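Local coordinates for protein cellobiose 2-epimerase (PDB 5ZIG) that probably catalyses the reversible epimerization of cellobiose to 4-O-beta-D-glucopyranosyl-D-mannose, acting on the sugar at the reducing end, at residues S16-Q21 / R388-G393; L57-R62 / W380-H385; F67-L72 / L129-T134. All blocks are in the same frame, centred on the assembly; numbering follows the deposited sequence.

Contact 1 (S16-Q21 / R388-G393); sequences SELAAQ and RACLEG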
loop_
_atom_site.group_PDB
_atom_site.type_symbol
_atom_site.label_atom_id
_atom_site.label_comp_id
_atom_site.label_asym_id
_atom_site.label_seq_id
_atom_site.Cartn_x
_atom_site.Cartn_y
_atom_site.Cartn_z
ATOM N N SER A 16 -9.122 -20.310 -2.119
ATOM C CA SER A 16 -10.558 -20.149 -2.294
ATOM C C SER A 16 -11.124 -19.083 -1.356
ATOM O O SER A 16 -12.023 -18.335 -1.751
ATOM C CB SER A 16 -11.259 -21.495 -2.088
ATOM O OG SER A 16 -11.469 -21.727 -0.712
ATOM N N GLU A 17 -10.601 -18.978 -0.130
ATOM C CA GLU A 17 -11.057 -17.938 0.789
ATOM C C GLU A 17 -10.609 -16.561 0.315
ATOM O O GLU A 17 -11.346 -15.578 0.458
ATOM C CB GLU A 17 -10.536 -18.213 2.200
ATOM C CG GLU A 17 -10.813 -19.654 2.642
ATOM C CD GLU A 17 -10.231 -20.019 4.003
ATOM O OE1 GLU A 17 -9.332 -19.314 4.498
ATOM O OE2 GLU A 17 -10.685 -21.026 4.580
ATOM N N LEU A 18 -9.402 -16.477 -0.253
ATOM C CA LEU A 18 -8.952 -15.233 -0.862
ATOM C C LEU A 18 -9.944 -14.761 -1.910
ATOM O O LEU A 18 -10.316 -13.581 -1.937
ATOM C CB LEU A 18 -7.557 -15.415 -1.465
ATOM C CG LEU A 18 -6.423 -15.689 -0.477
ATOM C CD1 LEU A 18 -5.139 -16.089 -1.182
ATOM C CD2 LEU A 18 -6.174 -14.500 0.405
ATOM N N ALA A 19 -10.429 -15.684 -2.746
ATOM C CA ALA A 19 -11.354 -15.308 -3.809
ATOM C C ALA A 19 -12.721 -14.922 -3.256
ATOM O O ALA A 19 -13.345 -13.969 -3.745
ATOM C CB ALA A 19 -11.490 -16.448 -4.815
ATOM N N ALA A 20 -13.214 -15.663 -2.257
ATOM C CA ALA A 20 -14.505 -15.334 -1.659
ATOM C C ALA A 20 -14.441 -13.988 -0.942
ATOM O O ALA A 20 -15.347 -13.157 -1.066
ATOM C CB ALA A 20 -14.938 -16.437 -0.687
ATOM N N GLN A 21 -13.378 -13.769 -0.176
ATOM C CA GLN A 21 -13.206 -12.503 0.511
ATOM C C GLN A 21 -13.232 -11.336 -0.472
ATOM O O GLN A 21 -14.043 -10.415 -0.322
ATOM C CB GLN A 21 -11.902 -12.520 1.296
ATOM C CG GLN A 21 -12.056 -13.140 2.638
ATOM C CD GLN A 21 -12.945 -12.318 3.531
ATOM O OE1 GLN A 21 -12.780 -11.101 3.636
ATOM N NE2 GLN A 21 -13.893 -12.977 4.189
ATOM N N ARG A 388 -5.634 -6.033 -2.479
ATOM C CA ARG A 388 -4.341 -6.423 -3.020
ATOM C C ARG A 388 -3.889 -7.756 -2.445
ATOM O O ARG A 388 -3.374 -8.612 -3.174
ATOM C CB ARG A 388 -3.284 -5.360 -2.727
ATOM C CG ARG A 388 -1.915 -5.675 -3.385
ATOM C CD ARG A 388 -0.970 -4.468 -3.394
ATOM N NE ARG A 388 -0.521 -4.105 -2.047
ATOM C CZ ARG A 388 0.423 -3.197 -1.770
ATOM N NH1 ARG A 388 1.055 -2.551 -2.747
ATOM N NH2 ARG A 388 0.735 -2.930 -0.509
ATOM N N ALA A 389 -4.049 -7.933 -1.130
ATOM C CA ALA A 389 -3.571 -9.143 -0.481
ATOM C C ALA A 389 -4.283 -10.353 -1.035
ATOM O O ALA A 389 -3.677 -11.411 -1.183
ATOM C CB ALA A 389 -3.753 -9.043 1.032
ATOM N N CYS A 390 -5.546 -10.184 -1.422
ATOM C CA CYS A 390 -6.287 -11.268 -2.052
ATOM C C CYS A 390 -5.796 -11.519 -3.475
ATOM O O CYS A 390 -5.606 -12.675 -3.880
ATOM C CB CYS A 390 -7.784 -10.943 -2.048
ATOM S SG CYS A 390 -8.569 -10.885 -0.422
ATOM N N LEU A 391 -5.596 -10.447 -4.254
ATOM C CA LEU A 391 -5.109 -10.601 -5.624
ATOM C C LEU A 391 -3.679 -11.125 -5.649
ATOM O O LEU A 391 -3.355 -12.024 -6.427
ATOM C CB LEU A 391 -5.199 -9.271 -6.376
ATOM C CG LEU A 391 -6.635 -8.840 -6.712
ATOM C CD1 LEU A 391 -6.693 -7.337 -6.965
ATOM C CD2 LEU A 391 -7.218 -9.622 -7.898
ATOM N N GLU A 392 -2.813 -10.577 -4.799
ATOM C CA GLU A 392 -1.458 -11.097 -4.691
ATOM C C GLU A 392 -1.457 -12.542 -4.185
ATOM O O GLU A 392 -0.715 -13.383 -4.703
ATOM C CB GLU A 392 -0.626 -10.203 -3.768
ATOM C CG GLU A 392 -0.162 -8.899 -4.443
ATOM C CD GLU A 392 0.890 -9.132 -5.526
ATOM O OE1 GLU A 392 1.789 -9.997 -5.337
ATOM O OE2 GLU A 392 0.816 -8.448 -6.572
ATOM N N GLY A 393 -2.273 -12.847 -3.166
ATOM C CA GLY A 393 -2.358 -14.224 -2.688
ATOM C C GLY A 393 -2.801 -15.195 -3.772
ATOM O O GLY A 393 -2.233 -16.275 -3.917
#
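L18 and C390 have the nearest CA atoms of the two segments, 4.9 Å apart, where the local axes of 16-21 and 388-393 come within 8.9 Å and run roughly antiparallel at 143°. Most of the contact is packing.

L18 has the larger share of the buried surface. Its CD1 methyl lies against the backbone of G393, 3.6 Å from G393 C. G393 has no side chain, and the methyl rests on its backbone. The other methyl of L18, CD2, is turned to the backbone and side chain of C390. L18 CG sits beside its own backbone N (chi1 -66°), and the branched end is thereby carried over the turn from C390 to G393.

C390 answers from the second helix. Its SG lies 3.6 Å from the carbonyl atom L18 O and 4.1 Å from Q21 CB. Only the base of Q21 takes part. The chain bends at chi2 (-66°), and the amide leads away to W360 NE1, which bonds to Q21 OE1.

Helix 336-352 covers L18 and Q21 through W345. Helix 315-332 adds F322 against L18, and A319 and V323 against A389. The contact thus lies buried where outer helix 7-31 packs against inner helix 384-402 of the (alpha/alpha)6 barrel.

Contact 2 (L57-R62 / W380-H385); sequences LVMTAR and WKASYH
R62 carries this contact, crossing Y384 obliquely with its CB also against the methyl of A382. Its chain is fully extended from CG to NE. CG stands beside the backbone N (chi1 -75°), and the chain runs from there past the Y384 side chain. R62 CG packs on Y384 CB, and R62 NE comes 3.5 Å from Y384 CD2. The guanidinium and the tyrosine ring are tilted by 29°. Y384 CE2 lies over one guanidinium face, near its rim. V58 CG1, from the same helix as R62, lies over the opposite face, also near the rim, so both faces are partly covered.

The H385 ring stands nearly upright to the guanidinium, at 83°, with H385 NE2 4.0 Å from R62 NH2. At the guanidinium edge, R62 NH1 is 3.4 Å from W380 O. One water accepts a bond from A382 N at 3.2 Å and weak bonds from R62 NH1 and H385 N. A second water is weakly bonded to R62 NH1 and H385 NE2.

A382 fills the base of the contact. Its CB touches R62 CB at 3.6 Å and M59 CG at 3.8 Å. With an alanine at R62, Y384 would probably lose the flat group packed against it, and both waters would lose a weak donor.

Y384 OH bonds to E199 and H385 ND1 to E320, both on other helices. A bound 1,2-ethanediol, probably from the crystallisation liquor, lies about 6 Å from the Y384 side chain. A cluster of polar and aromatic groups near the first turns of inner helices, close to the centre of the chain, is consistent with the central pocket of the (alpha/alpha)6 barrel, where this family holds its active site.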
loop_
_atom_site.group_PDB
_atom_site.type_symbol
_atom_site.label_atom_id
_atom_site.label_comp_id
_atom_site.label_asym_id
_atom_site.label_seq_id
_atom_site.Cartn_x
_atom_site.Cartn_y
_atom_site.Cartn_z
ATOM N N LEU A 57 -7.490 12.156 -0.950
ATOM C CA LEU A 57 -6.791 11.777 -2.168
ATOM C C LEU A 57 -6.397 10.302 -2.137
ATOM O O LEU A 57 -6.675 9.564 -3.085
ATOM C CB LEU A 57 -5.556 12.662 -2.338
ATOM C CG LEU A 57 -4.591 12.226 -3.427
ATOM C CD1 LEU A 57 -5.299 12.081 -4.788
ATOM C CD2 LEU A 57 -3.407 13.214 -3.485
ATOM N N VAL A 58 -5.717 9.879 -1.062
ATOM C CA VAL A 58 -5.289 8.484 -0.894
ATOM C C VAL A 58 -6.471 7.530 -1.032
ATOM O O VAL A 58 -6.432 6.578 -1.813
ATOM C CB VAL A 58 -4.598 8.294 0.470
ATOM C CG1 VAL A 58 -4.057 6.868 0.602
ATOM C CG2 VAL A 58 -3.499 9.321 0.680
ATOM N N MET A 59 -7.535 7.767 -0.258
ATOM C CA MET A 59 -8.668 6.844 -0.253
ATOM C C MET A 59 -9.309 6.745 -1.634
ATOM O O MET A 59 -9.616 5.645 -2.111
ATOM C CB MET A 59 -9.687 7.288 0.796
ATOM C CG MET A 59 -10.960 6.474 0.852
ATOM S SD MET A 59 -12.384 7.568 1.092
ATOM C CE MET A 59 -12.396 8.386 -0.499
ATOM N N THR A 60 -9.485 7.882 -2.307
ATOM C CA THR A 60 -10.096 7.877 -3.632
ATOM C C THR A 60 -9.218 7.153 -4.646
ATOM O O THR A 60 -9.725 6.422 -5.503
ATOM C CB THR A 60 -10.353 9.317 -4.072
ATOM O OG1 THR A 60 -11.247 9.934 -3.132
ATOM C CG2 THR A 60 -10.951 9.371 -5.491
ATOM N N ALA A 61 -7.900 7.362 -4.577
ATOM C CA ALA A 61 -6.992 6.677 -5.494
ATOM C C ALA A 61 -6.910 5.183 -5.184
ATOM O O ALA A 61 -6.805 4.357 -6.100
ATOM C CB ALA A 61 -5.608 7.317 -5.434
ATOM N N ARG A 62 -6.960 4.817 -3.903
ATOM C CA ARG A 62 -6.993 3.398 -3.537
ATOM C C ARG A 62 -8.221 2.703 -4.120
ATOM O O ARG A 62 -8.111 1.595 -4.660
ATOM C CB ARG A 62 -6.940 3.246 -2.020
ATOM C CG ARG A 62 -5.535 3.499 -1.472
ATOM C CD ARG A 62 -5.455 3.359 0.027
ATOM N NE ARG A 62 -4.098 3.587 0.526
ATOM C CZ ARG A 62 -3.756 3.509 1.813
ATOM N NH1 ARG A 62 -4.662 3.181 2.728
ATOM N NH2 ARG A 62 -2.502 3.721 2.185
ATOM N N TRP A 380 -7.823 6.919 5.947
ATOM C CA TRP A 380 -6.729 5.998 6.184
ATOM C C TRP A 380 -7.073 4.552 5.854
ATOM O O TRP A 380 -6.164 3.716 5.778
ATOM C CB TRP A 380 -6.271 6.107 7.643
ATOM C CG TRP A 380 -5.482 7.355 7.930
ATOM C CD1 TRP A 380 -4.222 7.653 7.479
ATOM C CD2 TRP A 380 -5.899 8.476 8.724
ATOM N NE1 TRP A 380 -3.830 8.883 7.953
ATOM C CE2 TRP A 380 -4.839 9.408 8.719
ATOM C CE3 TRP A 380 -7.062 8.779 9.444
ATOM C CZ2 TRP A 380 -4.910 10.622 9.408
ATOM C CZ3 TRP A 380 -7.127 9.978 10.129
ATOM C CH2 TRP A 380 -6.060 10.888 10.105
ATOM N N LYS A 381 -8.343 4.221 5.642
ATOM C CA LYS A 381 -8.666 2.860 5.261
ATOM C C LYS A 381 -9.614 2.874 4.076
ATOM O O LYS A 381 -10.718 3.426 4.146
ATOM C CB LYS A 381 -9.227 2.076 6.441
ATOM C CG LYS A 381 -9.847 0.731 6.085
ATOM C CD LYS A 381 -10.301 0.035 7.357
ATOM C CE LYS A 381 -10.721 -1.423 7.077
ATOM N NZ LYS A 381 -12.130 -1.455 6.638
ATOM N N ALA A 382 -9.163 2.276 2.987
ATOM C CA ALA A 382 -9.957 2.114 1.786
ATOM C C ALA A 382 -9.972 0.635 1.416
ATOM O O ALA A 382 -9.925 -0.227 2.294
ATOM C CB ALA A 382 -9.394 2.979 0.651
ATOM N N SER A 383 -10.072 0.343 0.153
ATOM C CA SER A 383 -10.154 -1.006 -0.311
ATOM C C SER A 383 -8.889 -1.638 -0.890
ATOM O O SER A 383 -8.969 -2.664 -1.418
ATOM C CB SER A 383 -11.253 -1.100 -1.332
ATOM O OG SER A 383 -10.882 -0.531 -2.505
ATOM N N TYR A 384 -7.746 -1.008 -0.707
ATOM C CA TYR A 384 -6.489 -1.427 -1.272
ATOM C C TYR A 384 -5.649 -2.495 -0.586
ATOM O O TYR A 384 -5.337 -3.436 -1.190
ATOM C CB TYR A 384 -5.678 -0.184 -1.639
ATOM C CG TYR A 384 -4.215 -0.221 -1.498
ATOM C CD1 TYR A 384 -3.406 -0.570 -2.542
ATOM C CD2 TYR A 384 -3.648 0.183 -0.361
ATOM C CE1 TYR A 384 -2.047 -0.541 -2.416
ATOM C CE2 TYR A 384 -2.312 0.246 -0.223
ATOM C CZ TYR A 384 -1.500 -0.120 -1.249
ATOM O OH TYR A 384 -0.179 -0.034 -1.023
ATOM N N HIS A 385 -5.309 -2.342 0.657
ATOM C CA HIS A 385 -4.469 -3.291 1.335
ATOM C C HIS A 385 -5.017 -4.738 1.278
ATOM O O HIS A 385 -4.326 -5.638 0.881
ATOM C CB HIS A 385 -4.207 -2.826 2.758
ATOM C CG HIS A 385 -3.119 -1.801 2.908
ATOM N ND1 HIS A 385 -1.790 -2.089 2.784
ATOM C CD2 HIS A 385 -3.176 -0.497 3.234
ATOM C CE1 HIS A 385 -1.079 -1.013 3.006
ATOM N NE2 HIS A 385 -1.893 -0.036 3.295
HETATM O O HOH W 1 -6.575 0.538 2.136
HETATM O O HOH W 2 -2.645 2.450 5.358
#

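Contact 3 (F67-L72 / L129-T134); sequences FSQAFL and LAAYHT
S68 and Y132 have the nearest CA atoms, 5.1 Å apart, in neighbouring inner helices of the (alpha/alpha)6 barrel, 57-73 and 119-136. The local axes of 67-72 and 129-134 approach to 8.4 Å and run in roughly the same direction, at 29°. No hydrogen bond crosses between them.

S68 is the small residue at the centre. Its CB rests on A131 O at 3.6 Å. Its OG sits 3.2 Å from Y132 CA and meets the Y132 ring at its edge, in the ring plane, 3.6 Å from CD1. The hydroxyl is turned beside its own backbone N (chi1 -65°) and bonds back to L64 O in the same helix. Q69 bends at chi2, and its NE2 touches A131 CB at 3.5 Å.

At the more exposed end, both methyls of L72 meet T134 CG2, the two side chains crossing at about a right angle. T134 OG1 donates to A130 O at 3.2 Å, a carbonyl that T134 N reaches from the opposite face. This bond is consistent with the rotation that sets the T134 methyl against L72.

Y132 stacks on Y87 of helix 77-94 and packs on A141 of helix 139-156. Helix 7-31 covers F67 and A70, and helix 191-208 follows beside A130 and T134.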
loop_
_atom_site.group_PDB
_atom_site.type_symbol
_atom_site.label_atom_id
_atom_site.label_comp_id
_atom_site.label_asym_id
_atom_site.label_seq_id
_atom_site.Cartn_x
_atom_site.Cartn_y
_atom_site.Cartn_z
ATOM N N PHE A 67 -10.655 -1.092 -7.963
ATOM C CA PHE A 67 -11.666 -1.513 -8.926
ATOM C C PHE A 67 -11.116 -1.694 -10.334
ATOM O O PHE A 67 -11.710 -2.441 -11.128
ATOM C CB PHE A 67 -12.842 -0.531 -8.929
ATOM C CG PHE A 67 -13.739 -0.711 -7.731
ATOM C CD1 PHE A 67 -14.639 -1.756 -7.685
ATOM C CD2 PHE A 67 -13.628 0.117 -6.638
ATOM C CE1 PHE A 67 -15.445 -1.946 -6.580
ATOM C CE2 PHE A 67 -14.435 -0.056 -5.533
ATOM C CZ PHE A 67 -15.336 -1.083 -5.495
ATOM N N SER A 68 -10.013 -1.027 -10.661
ATOM C CA SER A 68 -9.292 -1.348 -11.891
ATOM C C SER A 68 -8.791 -2.796 -11.874
ATOM O O SER A 68 -8.998 -3.554 -12.827
ATOM C CB SER A 68 -8.130 -0.380 -12.050
ATOM O OG SER A 68 -8.597 0.947 -12.237
ATOM N N GLN A 69 -8.113 -3.182 -10.793
ATOM C CA GLN A 69 -7.529 -4.516 -10.683
ATOM C C GLN A 69 -8.609 -5.582 -10.624
ATOM O O GLN A 69 -8.433 -6.680 -11.167
ATOM C CB GLN A 69 -6.633 -4.587 -9.447
ATOM C CG GLN A 69 -5.485 -3.566 -9.488
ATOM C CD GLN A 69 -4.411 -3.950 -10.481
ATOM O OE1 GLN A 69 -4.363 -5.097 -10.938
ATOM N NE2 GLN A 69 -3.535 -2.997 -10.817
ATOM N N ALA A 70 -9.743 -5.267 -9.981
ATOM C CA ALA A 70 -10.837 -6.228 -9.888
ATOM C C ALA A 70 -11.497 -6.446 -11.243
ATOM O O ALA A 70 -11.878 -7.572 -11.573
ATOM C CB ALA A 70 -11.862 -5.765 -8.854
ATOM N N PHE A 71 -11.634 -5.386 -12.050
ATOM C CA PHE A 71 -12.170 -5.565 -13.400
ATOM C C PHE A 71 -11.208 -6.363 -14.277
ATOM O O PHE A 71 -11.640 -7.124 -15.154
ATOM C CB PHE A 71 -12.483 -4.209 -14.039
ATOM C CG PHE A 71 -13.052 -4.307 -15.436
ATOM C CD1 PHE A 71 -14.354 -4.734 -15.650
ATOM C CD2 PHE A 71 -12.268 -3.981 -16.540
ATOM C CE1 PHE A 71 -14.878 -4.823 -16.945
ATOM C CE2 PHE A 71 -12.788 -4.061 -17.829
ATOM C CZ PHE A 71 -14.090 -4.480 -18.028
ATOM N N LEU A 72 -9.899 -6.184 -14.065
ATOM C CA LEU A 72 -8.904 -6.973 -14.781
ATOM C C LEU A 72 -8.953 -8.448 -14.360
ATOM O O LEU A 72 -8.864 -9.342 -15.206
ATOM C CB LEU A 72 -7.517 -6.381 -14.536
ATOM C CG LEU A 72 -7.115 -5.136 -15.334
ATOM C CD1 LEU A 72 -6.026 -4.341 -14.607
ATOM C CD2 LEU A 72 -6.681 -5.512 -16.766
ATOM N N LEU A 129 -3.757 5.560 -11.421
ATOM C CA LEU A 129 -4.059 5.954 -12.794
ATOM C C LEU A 129 -3.473 4.978 -13.796
ATOM O O LEU A 129 -4.064 4.748 -14.858
ATOM C CB LEU A 129 -3.526 7.359 -13.074
ATOM C CG LEU A 129 -4.350 8.516 -12.511
ATOM C CD1 LEU A 129 -3.435 9.703 -12.213
ATOM C CD2 LEU A 129 -5.446 8.909 -13.485
ATOM N N ALA A 130 -2.304 4.417 -13.484
ATOM C CA ALA A 130 -1.722 3.385 -14.327
ATOM C C ALA A 130 -2.602 2.140 -14.338
ATOM O O ALA A 130 -2.876 1.571 -15.402
ATOM C CB ALA A 130 -0.307 3.059 -13.837
ATOM N N ALA A 131 -3.097 1.739 -13.162
ATOM C CA ALA A 131 -4.017 0.612 -13.096
ATOM C C ALA A 131 -5.272 0.889 -13.908
ATOM O O ALA A 131 -5.739 0.022 -14.657
ATOM C CB ALA A 131 -4.362 0.317 -11.638
ATOM N N TYR A 132 -5.814 2.111 -13.792
ATOM C CA TYR A 132 -7.028 2.457 -14.518
ATOM C C TYR A 132 -6.797 2.409 -16.018
ATOM O O TYR A 132 -7.659 1.947 -16.774
ATOM C CB TYR A 132 -7.520 3.847 -14.111
ATOM C CG TYR A 132 -8.846 4.189 -14.750
ATOM C CD1 TYR A 132 -9.937 3.377 -14.532
ATOM C CD2 TYR A 132 -8.999 5.282 -15.607
ATOM C CE1 TYR A 132 -11.138 3.625 -15.107
ATOM C CE2 TYR A 132 -10.246 5.556 -16.197
ATOM C CZ TYR A 132 -11.309 4.705 -15.925
ATOM O OH TYR A 132 -12.573 4.884 -16.447
ATOM N N HIS A 133 -5.650 2.908 -16.468
ATOM C CA HIS A 133 -5.338 2.878 -17.892
ATOM C C HIS A 133 -5.347 1.444 -18.419
ATOM O O HIS A 133 -6.019 1.139 -19.415
ATOM C CB HIS A 133 -3.990 3.555 -18.138
ATOM C CG HIS A 133 -3.456 3.339 -19.515
ATOM N ND1 HIS A 133 -3.873 4.086 -20.593
ATOM C CD2 HIS A 133 -2.554 2.453 -19.996
ATOM C CE1 HIS A 133 -3.246 3.672 -21.680
ATOM N NE2 HIS A 133 -2.433 2.688 -21.344
ATOM N N THR A 134 -4.648 0.540 -17.721
ATOM C CA THR A 134 -4.651 -0.877 -18.084
ATOM C C THR A 134 -6.067 -1.447 -18.127
ATOM O O THR A 134 -6.432 -2.151 -19.075
ATOM C CB THR A 134 -3.788 -1.679 -17.096
ATOM O OG1 THR A 134 -2.458 -1.151 -17.079
ATOM C CG2 THR A 134 -3.706 -3.147 -17.514
#

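Overall arrangement
The three contacts lie along one part of the helical barrel. Contact 3 is nested in the chain loop closed by contact 2, and contact 2 in that closed by contact 1. Contacts 1 and 2 share helix 384-402, with centres 18 Å apart. Contacts 2 and 3 share helix 57-73, with centres 14 Å apart. Contacts 1 and 3 lie 17 Å apart between centres and touch through L391 CD1 and Q69 CB, at 3.7 Å. Contact 2 joins the first and last inner helices and so closes the ring near the pocket. Contact 3 joins the next inner pair, and contact 1 packs the N-terminal outer helix 7-31 on the C-terminal inner helix 384-402.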